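Local coordinates for poly-beta-hydroxybuterate polymerase (Cupriavidus necator, PDB 5T6O), which catalyses, as the catalytic domain of a class I polyhydroxybutyrate synthase, the template-independent polymerisation of hydroxybutyryl units, probably by acyl transfer, at residues 17-25 and 92-103; 112-123 and 138-149. The protein carries 1 engineered substitution. All coordinates share one frame; numbering follows the deposited sequence. Where two conformers were deposited one is given.

Contact 1 (17-25 and 92-103); sequences VFENEYFQL and YIEHAAIRAIEV. With SO4 (sulfate ion), chain C.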
loop_
_atom_site.group_PDB
_atom_site.type_symbol
_atom_site.label_atom_id
_atom_site.label_comp_id
_atom_site.label_asym_id
_atom_site.label_seq_id
_atom_site.Cartn_x
_atom_site.Cartn_y
_atom_site.Cartn_z
ATOM N N VAL A 17 6.168 46.467 5.335
ATOM C CA VAL A 17 7.146 47.239 6.099
ATOM C C VAL A 17 8.564 47.087 5.558
ATOM O O VAL A 17 9.480 47.766 6.048
ATOM C CB VAL A 17 7.099 46.902 7.607
ATOM C CG1 VAL A 17 5.765 47.341 8.223
ATOM C CG2 VAL A 17 7.329 45.401 7.876
ATOM N N PHE A 18 8.773 46.238 4.559
ATOM C CA PHE A 18 10.097 46.021 3.995
ATOM C C PHE A 18 9.915 45.309 2.665
ATOM O O PHE A 18 8.999 44.498 2.509
ATOM C CB PHE A 18 10.988 45.179 4.924
ATOM C CG PHE A 18 12.297 44.771 4.289
ATOM C CD1 PHE A 18 13.354 45.659 4.242
ATOM C CD2 PHE A 18 12.458 43.507 3.715
ATOM C CE1 PHE A 18 14.557 45.301 3.637
ATOM C CE2 PHE A 18 13.673 43.142 3.102
ATOM C CZ PHE A 18 14.713 44.040 3.072
ATOM N N GLU A 19 10.811 45.584 1.722
ATOM C CA GLU A 19 10.778 44.821 0.482
ATOM C C GLU A 19 12.162 44.813 -0.143
ATOM O O GLU A 19 12.914 45.794 -0.052
ATOM C CB GLU A 19 9.738 45.387 -0.509
ATOM C CG GLU A 19 10.083 46.746 -1.072
ATOM C CD GLU A 19 8.911 47.408 -1.820
ATOM O OE1 GLU A 19 7.748 47.014 -1.601
ATOM O OE2 GLU A 19 9.160 48.340 -2.617
ATOM N N ASN A 20 12.491 43.700 -0.790
ATOM C CA ASN A 20 13.668 43.655 -1.654
ATOM C C ASN A 20 13.282 42.865 -2.899
ATOM O O ASN A 20 12.097 42.662 -3.189
ATOM C CB ASN A 20 14.900 43.102 -0.904
ATOM C CG ASN A 20 14.786 41.620 -0.535
ATOM O OD1 ASN A 20 13.861 40.915 -0.939
ATOM N ND2 ASN A 20 15.754 41.143 0.248
ATOM N N GLU A 21 14.281 42.412 -3.653
ATOM C CA GLU A 21 13.982 41.746 -4.913
ATOM C C GLU A 21 13.239 40.439 -4.699
ATOM O O GLU A 21 12.515 39.994 -5.598
ATOM C CB GLU A 21 15.269 41.500 -5.705
ATOM C CG GLU A 21 15.907 42.772 -6.254
ATOM C CD GLU A 21 14.955 43.573 -7.133
ATOM O OE1 GLU A 21 14.286 42.960 -7.993
ATOM O OE2 GLU A 21 14.869 44.810 -6.957
ATOM N N TYR A 22 13.377 39.838 -3.523
ATOM C CA TYR A 22 12.885 38.490 -3.278
ATOM C C TYR A 22 11.539 38.449 -2.581
ATOM O O TYR A 22 10.807 37.469 -2.747
ATOM C CB TYR A 22 13.899 37.706 -2.434
ATOM C CG TYR A 22 15.211 37.496 -3.139
ATOM C CD1 TYR A 22 16.210 38.471 -3.110
ATOM C CD2 TYR A 22 15.458 36.320 -3.856
ATOM C CE1 TYR A 22 17.418 38.281 -3.768
ATOM C CE2 TYR A 22 16.669 36.126 -4.524
ATOM C CZ TYR A 22 17.636 37.104 -4.473
ATOM O OH TYR A 22 18.835 36.901 -5.129
ATOM N N PHE A 23 11.189 39.462 -1.792
ATOM C CA PHE A 23 9.965 39.355 -1.004
ATOM C C PHE A 23 9.576 40.714 -0.437
ATOM O O PHE A 23 10.356 41.673 -0.450
ATOM C CB PHE A 23 10.126 38.345 0.136
ATOM C CG PHE A 23 10.905 38.875 1.310
ATOM C CD1 PHE A 23 12.270 39.082 1.217
ATOM C CD2 PHE A 23 10.269 39.141 2.518
ATOM C CE1 PHE A 23 12.982 39.569 2.306
ATOM C CE2 PHE A 23 10.973 39.618 3.607
ATOM C CZ PHE A 23 12.325 39.832 3.507
ATOM N N GLN A 24 8.334 40.777 0.042
ATOM C CA GLN A 24 7.837 41.857 0.885
ATOM C C GLN A 24 7.532 41.306 2.272
ATOM O O GLN A 24 6.954 40.221 2.403
ATOM C CB GLN A 24 6.566 42.476 0.307
ATOM C CG GLN A 24 6.793 43.267 -0.966
ATOM C CD GLN A 24 5.527 43.889 -1.486
ATOM O OE1 GLN A 24 4.501 43.211 -1.646
ATOM N NE2 GLN A 24 5.577 45.205 -1.732
ATOM N N LEU A 25 7.915 42.044 3.308
ATOM C CA LEU A 25 7.556 41.665 4.668
ATOM C C LEU A 25 6.251 42.361 5.036
ATOM O O LEU A 25 6.186 43.593 5.027
ATOM C CB LEU A 25 8.645 42.039 5.670
ATOM C CG LEU A 25 8.395 41.442 7.066
ATOM C CD1 LEU A 25 8.509 39.927 7.034
ATOM C CD2 LEU A 25 9.375 42.038 8.077
ATOM N N TYR A 92 17.747 32.555 -1.946
ATOM C CA TYR A 92 16.486 32.642 -1.220
ATOM C C TYR A 92 16.708 32.504 0.275
ATOM O O TYR A 92 16.032 33.165 1.067
ATOM C CB TYR A 92 15.522 31.567 -1.720
ATOM C CG TYR A 92 14.692 31.991 -2.919
ATOM C CD1 TYR A 92 15.282 32.553 -4.041
ATOM C CD2 TYR A 92 13.311 31.829 -2.917
ATOM C CE1 TYR A 92 14.524 32.936 -5.135
ATOM C CE2 TYR A 92 12.545 32.207 -4.010
ATOM C CZ TYR A 92 13.151 32.757 -5.109
ATOM O OH TYR A 92 12.379 33.134 -6.192
ATOM N N ILE A 93 17.639 31.637 0.681
ATOM C CA ILE A 93 17.925 31.465 2.103
ATOM C C ILE A 93 18.467 32.758 2.695
ATOM O O ILE A 93 17.996 33.232 3.739
ATOM C CB ILE A 93 18.904 30.293 2.322
ATOM C CG1 ILE A 93 18.283 28.967 1.854
ATOM C CG2 ILE A 93 19.301 30.203 3.790
ATOM C CD1 ILE A 93 17.007 28.576 2.605
ATOM N N GLU A 94 19.460 33.356 2.024
ATOM C CA GLU A 94 20.126 34.540 2.561
ATOM C C GLU A 94 19.250 35.782 2.443
ATOM O O GLU A 94 19.069 36.524 3.417
ATOM C CB GLU A 94 21.445 34.774 1.829
ATOM C CG GLU A 94 22.299 35.829 2.492
ATOM C CD GLU A 94 22.936 35.318 3.771
ATOM O OE1 GLU A 94 23.756 34.373 3.679
ATOM O OE2 GLU A 94 22.613 35.850 4.860
ATOM N N HIS A 95 18.721 36.042 1.250
ATOM C CA HIS A 95 18.111 37.334 0.971
ATOM C C HIS A 95 16.611 37.366 1.228
ATOM O O HIS A 95 15.996 38.427 1.081
ATOM C CB HIS A 95 18.416 37.738 -0.471
ATOM C CG HIS A 95 19.877 37.816 -0.763
ATOM N ND1 HIS A 95 20.726 38.659 -0.073
ATOM C CD2 HIS A 95 20.647 37.143 -1.648
ATOM C CE1 HIS A 95 21.957 38.507 -0.534
ATOM N NE2 HIS A 95 21.936 37.594 -1.488
ATOM N N ALA A 96 16.009 36.240 1.614
ATOM C CA ALA A 96 14.600 36.257 1.972
ATOM C C ALA A 96 14.374 35.657 3.355
ATOM O O ALA A 96 13.869 36.346 4.241
ATOM C CB ALA A 96 13.768 35.525 0.916
ATOM N N ALA A 97 14.747 34.395 3.576
ATOM C CA ALA A 97 14.453 33.770 4.867
ATOM C C ALA A 97 15.262 34.411 5.991
ATOM O O ALA A 97 14.701 34.871 6.994
ATOM C CB ALA A 97 14.718 32.263 4.809
ATOM N N ILE A 98 16.590 34.429 5.852
ATOM C CA ILE A 98 17.423 35.023 6.892
ATOM C C ILE A 98 17.157 36.520 6.984
ATOM O O ILE A 98 17.037 37.075 8.083
ATOM C CB ILE A 98 18.910 34.706 6.629
ATOM C CG1 ILE A 98 19.159 33.204 6.810
ATOM C CG2 ILE A 98 19.812 35.494 7.562
ATOM C CD1 ILE A 98 20.601 32.777 6.540
ATOM N N ARG A 99 17.018 37.189 5.833
ATOM C CA ARG A 99 16.705 38.618 5.830
ATOM C C ARG A 99 15.389 38.907 6.552
ATOM O O ARG A 99 15.300 39.864 7.328
ATOM C CB ARG A 99 16.657 39.132 4.386
ATOM C CG ARG A 99 16.531 40.655 4.235
ATOM C CD ARG A 99 17.750 41.387 4.796
ATOM N NE ARG A 99 17.854 42.736 4.239
ATOM C CZ ARG A 99 17.939 43.852 4.958
ATOM N NH1 ARG A 99 18.013 45.025 4.344
ATOM N NH2 ARG A 99 17.972 43.801 6.283
ATOM N N ALA A 100 14.355 38.087 6.319
ATOM C CA ALA A 100 13.066 38.331 6.965
ATOM C C ALA A 100 13.159 38.152 8.470
ATOM O O ALA A 100 12.541 38.905 9.233
ATOM C CB ALA A 100 11.992 37.399 6.399
ATOM N N ILE A 101 13.905 37.141 8.918
ATOM C CA ILE A 101 14.137 36.974 10.349
ATOM C C ILE A 101 14.792 38.220 10.932
ATOM O O ILE A 101 14.389 38.712 11.996
ATOM C CB ILE A 101 14.977 35.709 10.606
ATOM C CG1 ILE A 101 14.160 34.462 10.261
ATOM C CG2 ILE A 101 15.434 35.635 12.063
ATOM C CD1 ILE A 101 15.006 33.204 10.203
ATOM N N GLU A 102 15.807 38.757 10.236
ATOM C CA GLU A 102 16.543 39.911 10.745
ATOM C C GLU A 102 15.647 41.141 10.842
ATOM O O GLU A 102 15.691 41.879 11.837
ATOM C CB GLU A 102 17.747 40.200 9.848
ATOM C CG GLU A 102 18.532 41.450 10.242
ATOM C CD GLU A 102 19.610 41.840 9.229
ATOM O OE1 GLU A 102 19.479 41.504 8.023
ATOM O OE2 GLU A 102 20.593 42.488 9.648
ATOM N N VAL A 103 14.824 41.377 9.821
ATOM C CA VAL A 103 13.999 42.581 9.809
ATOM C C VAL A 103 12.879 42.470 10.829
ATOM O O VAL A 103 12.609 43.417 11.581
ATOM C CB VAL A 103 13.460 42.849 8.392
ATOM C CG1 VAL A 103 12.503 44.045 8.416
ATOM C CG2 VAL A 103 14.632 43.095 7.415
HETATM S S SO4 C . 18.477 44.004 0.903
HETATM O O1 SO4 C . 19.867 44.241 1.270
HETATM O O2 SO4 C . 18.049 42.689 1.402
HETATM O O3 SO4 C . 18.326 44.067 -0.543
HETATM O O4 SO4 C . 17.657 45.055 1.498
#
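The β-hairpin formed by strands 14-19 and 23-28 lays Phe18, Tyr22, Phe23 and Leu25 against helix 89-108, with Asn20 in its turn as the polar link. The amide of Asn20 works from both ends. Its ND2 donates in the carbonyl plane to His95 O at 2.9 Å, almost straight at 172°, and sends its other hydrogen to O2 of a sulfate ion 3.0 Å away. With CG between the backbone N and the carbonyl carbon (chi1 68°), the amide folds back so that OD1 accepts from Tyr22 N and Phe23 N, an Asx turn, while ND2 faces the helix. The helix widens into a π-type turn at 93-98, where Ile98 N bonds to Ile93 O and Arg99 N weakly to Glu94 O; the α pattern resumes at Ala100 N to Ala96 O.

In this α/β-hydrolase fold the helix flanks the central sheet, and strand 23-25 runs nearly parallel to it. Phe23 CE2 lies 3.7 Å from Ala100 CB, and Leu25 CD2 packs against Val103 CG1 at the same separation, the two side chains running alongside in opposite directions. Val103 CG2 stands squarely over one face of the Phe18 ring, 4.1 Å from its centroid. Phe18 CE1 meets the guanidinium face of Arg99, whose NE and NH1 grip sulfate O2 and O4. The anion, probably from the crystallisation liquor, is thus shared by hairpin and helix. At the far end the Tyr22 edge points at the face of Tyr92 in an offset edge-to-face pair (planes at 84°), and Tyr22 CE1 packs 3.5 Å from His95 CB. Trp77 and Trp236 also meet the Tyr92 ring.

Contact 2 (112-123 and 138-149); sequences KINVLGFAVGGT and HPAASVTLLTTL. Engineered in segment 112-123: Ala119 (natural residue Cys).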
loop_
_atom_site.group_PDB
_atom_site.type_symbol
_atom_site.label_atom_id
_atom_site.label_comp_id
_atom_site.label_asym_id
_atom_site.label_seq_id
_atom_site.Cartn_x
_atom_site.Cartn_y
_atom_site.Cartn_z
ATOM N N LYS A 112 14.494 37.397 20.640
ATOM C CA LYS A 112 14.068 36.219 19.897
ATOM C C LYS A 112 12.633 36.396 19.422
ATOM O O LYS A 112 11.821 37.067 20.074
ATOM C CB LYS A 112 14.173 34.942 20.748
ATOM C CG LYS A 112 15.595 34.615 21.208
ATOM C CD LYS A 112 15.647 33.295 21.967
ATOM C CE LYS A 112 17.029 33.039 22.567
ATOM N NZ LYS A 112 18.072 32.916 21.518
ATOM N N ILE A 113 12.330 35.774 18.278
ATOM C CA ILE A 113 10.992 35.756 17.705
ATOM C C ILE A 113 10.551 34.307 17.532
ATOM O O ILE A 113 11.358 33.373 17.532
ATOM C CB ILE A 113 10.924 36.507 16.353
ATOM C CG1 ILE A 113 11.707 35.752 15.266
ATOM C CG2 ILE A 113 11.432 37.946 16.510
ATOM C CD1 ILE A 113 11.626 36.402 13.879
ATOM N N ASN A 114 9.248 34.121 17.394
ATOM C CA ASN A 114 8.720 32.828 16.991
ATOM C C ASN A 114 8.649 32.779 15.476
ATOM O O ASN A 114 8.426 33.799 14.818
ATOM C CB ASN A 114 7.340 32.595 17.603
ATOM C CG ASN A 114 7.417 32.349 19.093
ATOM O OD1 ASN A 114 8.336 31.680 19.572
ATOM N ND2 ASN A 114 6.470 32.900 19.833
ATOM N N VAL A 115 8.886 31.597 14.906
ATOM C CA VAL A 115 8.788 31.462 13.459
ATOM C C VAL A 115 7.898 30.279 13.105
ATOM O O VAL A 115 7.755 29.317 13.866
ATOM C CB VAL A 115 10.166 31.326 12.763
ATOM C CG1 VAL A 115 11.131 32.413 13.230
ATOM C CG2 VAL A 115 10.744 29.941 12.964
ATOM N N LEU A 116 7.289 30.372 11.930
ATOM C CA LEU A 116 6.418 29.344 11.387
ATOM C C LEU A 116 6.771 29.150 9.918
ATOM O O LEU A 116 7.064 30.116 9.204
ATOM C CB LEU A 116 4.927 29.722 11.538
ATOM C CG LEU A 116 3.844 28.881 10.842
ATOM C CD1 LEU A 116 2.506 29.051 11.579
ATOM C CD2 LEU A 116 3.664 29.239 9.353
ATOM N N GLY A 117 6.759 27.899 9.480
ATOM C CA GLY A 117 6.834 27.593 8.066
ATOM C C GLY A 117 5.685 26.686 7.679
ATOM O O GLY A 117 5.169 25.927 8.496
ATOM N N PHE A 118 5.271 26.793 6.412
ATOM C CA PHE A 118 4.233 25.930 5.846
ATOM C C PHE A 118 4.762 25.327 4.554
ATOM O O PHE A 118 5.200 26.063 3.666
ATOM C CB PHE A 118 2.939 26.711 5.577
ATOM C CG PHE A 118 1.884 25.900 4.847
ATOM C CD1 PHE A 118 1.488 24.665 5.331
ATOM C CD2 PHE A 118 1.281 26.381 3.697
ATOM C CE1 PHE A 118 0.519 23.922 4.686
ATOM C CE2 PHE A 118 0.312 25.636 3.037
ATOM C CZ PHE A 118 -0.072 24.405 3.534
ATOM N N ALA A 119 4.741 23.997 4.457
ATOM C CA ALA A 119 5.135 23.288 3.220
ATOM C C ALA A 119 6.581 23.665 2.905
ATOM O O ALA A 119 7.427 23.643 3.812
ATOM C CB ALA A 119 4.134 23.589 2.122
ATOM N N VAL A 120 6.916 24.034 1.666
ATOM C CA VAL A 120 8.319 24.336 1.389
ATOM C C VAL A 120 8.804 25.540 2.200
ATOM O O VAL A 120 10.005 25.658 2.462
ATOM C CB VAL A 120 8.564 24.542 -0.125
ATOM C CG1 VAL A 120 7.956 25.851 -0.620
ATOM C CG2 VAL A 120 10.062 24.496 -0.401
ATOM N N GLY A 121 7.891 26.423 2.639
ATOM C CA GLY A 121 8.285 27.460 3.586
ATOM C C GLY A 121 8.905 26.889 4.850
ATOM O O GLY A 121 9.826 27.482 5.422
ATOM N N GLY A 122 8.431 25.722 5.287
ATOM C CA GLY A 122 9.010 25.100 6.462
ATOM C C GLY A 122 10.387 24.539 6.186
ATOM O O GLY A 122 11.278 24.599 7.045
ATOM N N THR A 123 10.574 23.968 4.990
ATOM C CA THR A 123 11.895 23.502 4.586
ATOM C C THR A 123 12.859 24.675 4.487
ATOM O O THR A 123 13.989 24.611 4.983
ATOM C CB THR A 123 11.804 22.767 3.244
ATOM O OG1 THR A 123 10.708 21.839 3.274
ATOM C CG2 THR A 123 13.101 22.018 2.947
ATOM N N HIS A 138 21.085 32.608 17.077
ATOM C CA HIS A 138 19.905 31.884 17.544
ATOM C C HIS A 138 18.761 32.876 17.710
ATOM O O HIS A 138 18.375 33.228 18.832
ATOM C CB HIS A 138 20.220 31.147 18.846
ATOM C CG HIS A 138 21.420 30.256 18.744
ATOM N ND1 HIS A 138 21.357 28.982 18.221
ATOM C CD2 HIS A 138 22.721 30.470 19.052
ATOM C CE1 HIS A 138 22.560 28.436 18.244
ATOM N NE2 HIS A 138 23.408 29.322 18.735
ATOM N N PRO A 139 18.190 33.351 16.597
ATOM C CA PRO A 139 17.162 34.398 16.685
ATOM C C PRO A 139 15.759 33.887 16.978
ATOM O O PRO A 139 14.854 34.716 17.133
ATOM C CB PRO A 139 17.217 35.046 15.294
ATOM C CG PRO A 139 17.582 33.900 14.390
ATOM C CD PRO A 139 18.566 33.065 15.200
ATOM N N ALA A 140 15.540 32.573 17.036
ATOM C CA ALA A 140 14.203 32.005 17.185
ATOM C C ALA A 140 14.005 31.459 18.591
ATOM O O ALA A 140 14.865 30.740 19.112
ATOM C CB ALA A 140 13.952 30.894 16.159
ATOM N N ALA A 141 12.858 31.803 19.192
ATOM C CA ALA A 141 12.443 31.219 20.460
ATOM C C ALA A 141 11.826 29.843 20.260
ATOM O O ALA A 141 11.994 28.956 21.106
ATOM C CB ALA A 141 11.441 32.142 21.162
ATOM N N SER A 142 11.128 29.655 19.145
ATOM C CA SER A 142 10.435 28.415 18.845
ATOM C C SER A 142 10.160 28.395 17.350
ATOM O O SER A 142 10.229 29.427 16.681
ATOM C CB SER A 142 9.134 28.293 19.642
ATOM O OG SER A 142 8.105 29.074 19.051
ATOM N N VAL A 143 9.849 27.205 16.839
ATOM C CA VAL A 143 9.593 26.972 15.424
ATOM C C VAL A 143 8.319 26.153 15.305
ATOM O O VAL A 143 8.143 25.172 16.035
ATOM C CB VAL A 143 10.763 26.227 14.748
ATOM C CG1 VAL A 143 10.412 25.882 13.299
ATOM C CG2 VAL A 143 12.035 27.072 14.812
ATOM N N THR A 144 7.437 26.553 14.392
ATOM C CA THR A 144 6.252 25.779 14.044
ATOM C C THR A 144 6.399 25.320 12.598
ATOM O O THR A 144 6.501 26.150 11.686
ATOM C CB THR A 144 4.980 26.610 14.231
ATOM O OG1 THR A 144 4.857 26.990 15.611
ATOM C CG2 THR A 144 3.738 25.816 13.815
ATOM N N LEU A 145 6.390 24.006 12.385
ATOM C CA LEU A 145 6.491 23.420 11.049
ATOM C C LEU A 145 5.131 22.839 10.682
ATOM O O LEU A 145 4.759 21.769 11.163
ATOM C CB LEU A 145 7.574 22.347 11.023
ATOM C CG LEU A 145 9.000 22.838 11.295
ATOM C CD1 LEU A 145 9.986 21.657 11.208
ATOM C CD2 LEU A 145 9.391 23.943 10.304
ATOM N N LEU A 146 4.382 23.547 9.838
ATOM C CA LEU A 146 3.110 23.044 9.347
ATOM C C LEU A 146 3.345 22.302 8.035
ATOM O O LEU A 146 3.826 22.899 7.063
ATOM C CB LEU A 146 2.114 24.185 9.136
ATOM C CG LEU A 146 1.836 25.084 10.344
ATOM C CD1 LEU A 146 0.732 26.078 9.979
ATOM C CD2 LEU A 146 1.428 24.273 11.574
ATOM N N THR A 147 3.036 21.002 8.015
ATOM C CA THR A 147 3.014 20.242 6.765
ATOM C C THR A 147 4.335 20.392 6.008
ATOM O O THR A 147 4.374 20.720 4.820
ATOM C CB THR A 147 1.820 20.698 5.918
ATOM O OG1 THR A 147 0.668 20.710 6.759
ATOM C CG2 THR A 147 1.544 19.758 4.766
ATOM N N THR A 148 5.436 20.140 6.709
ATOM C CA THR A 148 6.774 20.423 6.193
ATOM C C THR A 148 7.534 19.130 5.933
ATOM O O THR A 148 7.575 18.248 6.793
ATOM C CB THR A 148 7.544 21.286 7.193
ATOM O OG1 THR A 148 6.897 22.556 7.309
ATOM C CG2 THR A 148 9.016 21.460 6.777
ATOM N N LEU A 149 8.151 19.023 4.760
ATOM C CA LEU A 149 9.076 17.930 4.488
ATOM C C LEU A 149 10.484 18.358 4.880
ATOM O O LEU A 149 10.980 19.387 4.407
ATOM C CB LEU A 149 9.032 17.532 3.013
ATOM C CG LEU A 149 7.740 16.848 2.565
ATOM C CD1 LEU A 149 7.709 16.714 1.026
ATOM C CD2 LEU A 149 7.604 15.484 3.244
HETATM O O HOH W 1 6.665 28.947 16.537
HETATM O O HOH W 2 7.523 20.784 2.502
#
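Thr147 borders the Phe118 ring: its OG1 lies at the ring edge, in plane, and its CB is 3.7 Å from Phe118 CE1. Ala119 CB lies over the centre of one face of that ring. The other flat group, the Asn114 amide, receives Ser142 OG at OD1 (2.7 Å) from well above the carbonyl plane. A water bridges Ser142 OG, Val115 O and Thr144 OG1, the last of which also bonds to Trp351 NE1.

Strands 113-118 and 142-146 are parallel neighbours in the central sheet, joined by helix 120-134 as a β-α-β crossover. Their ladder runs from Ile113 N–Pro139 O to Ala119 N–Leu146 O. Val115 CG2 touches Val143 CG2 at 3.6 Å on the face turned to helix 120-134; Leu116 CD1 and Leu146 CD1 meet on the opposite face.

The first strand ends in a sharp turn at Ala119 (phi 59°, psi -133°), an engineered residue replacing cysteine, with Gly117 and Gly121 around it. This matches the nucleophile elbow of α/β hydrolases, consistent with the cysteine being the nucleophile. Gly122 CA approaches Thr148 OG1 to 3.4 Å, and Thr123 OG1 donates to Leu149 O.

Leu146 O accepts from Ala119 N (3.0 Å), which ties the elbow to the end of the neighbouring strand; Thr148 OG1, from the same segment as Leu146, adds a second donor from above the carbonyl plane, so this oxygen is held by two bonds.

How the contacts relate
Contact 1 lies toward one end of the central sheet and contact 2 near its middle, their centres 15 Å apart. Helix 89-108 runs on in the chain to strand 113-118, and the two contacts touch directly where Ile101 CG2 packs 3.6 Å from Pro139 CG. Strand 40-43 connects them further: Leu41 meets Leu25, Ala100 and Ile101 of contact 1 by its side chain, and Asn114 and Leu116 of contact 2 by its backbone. Helix 120-134, which leaves the elbow of contact 2, packs through Ile124 and Ala128 on Ala97. The sulfate of contact 1 is remote from the elbow.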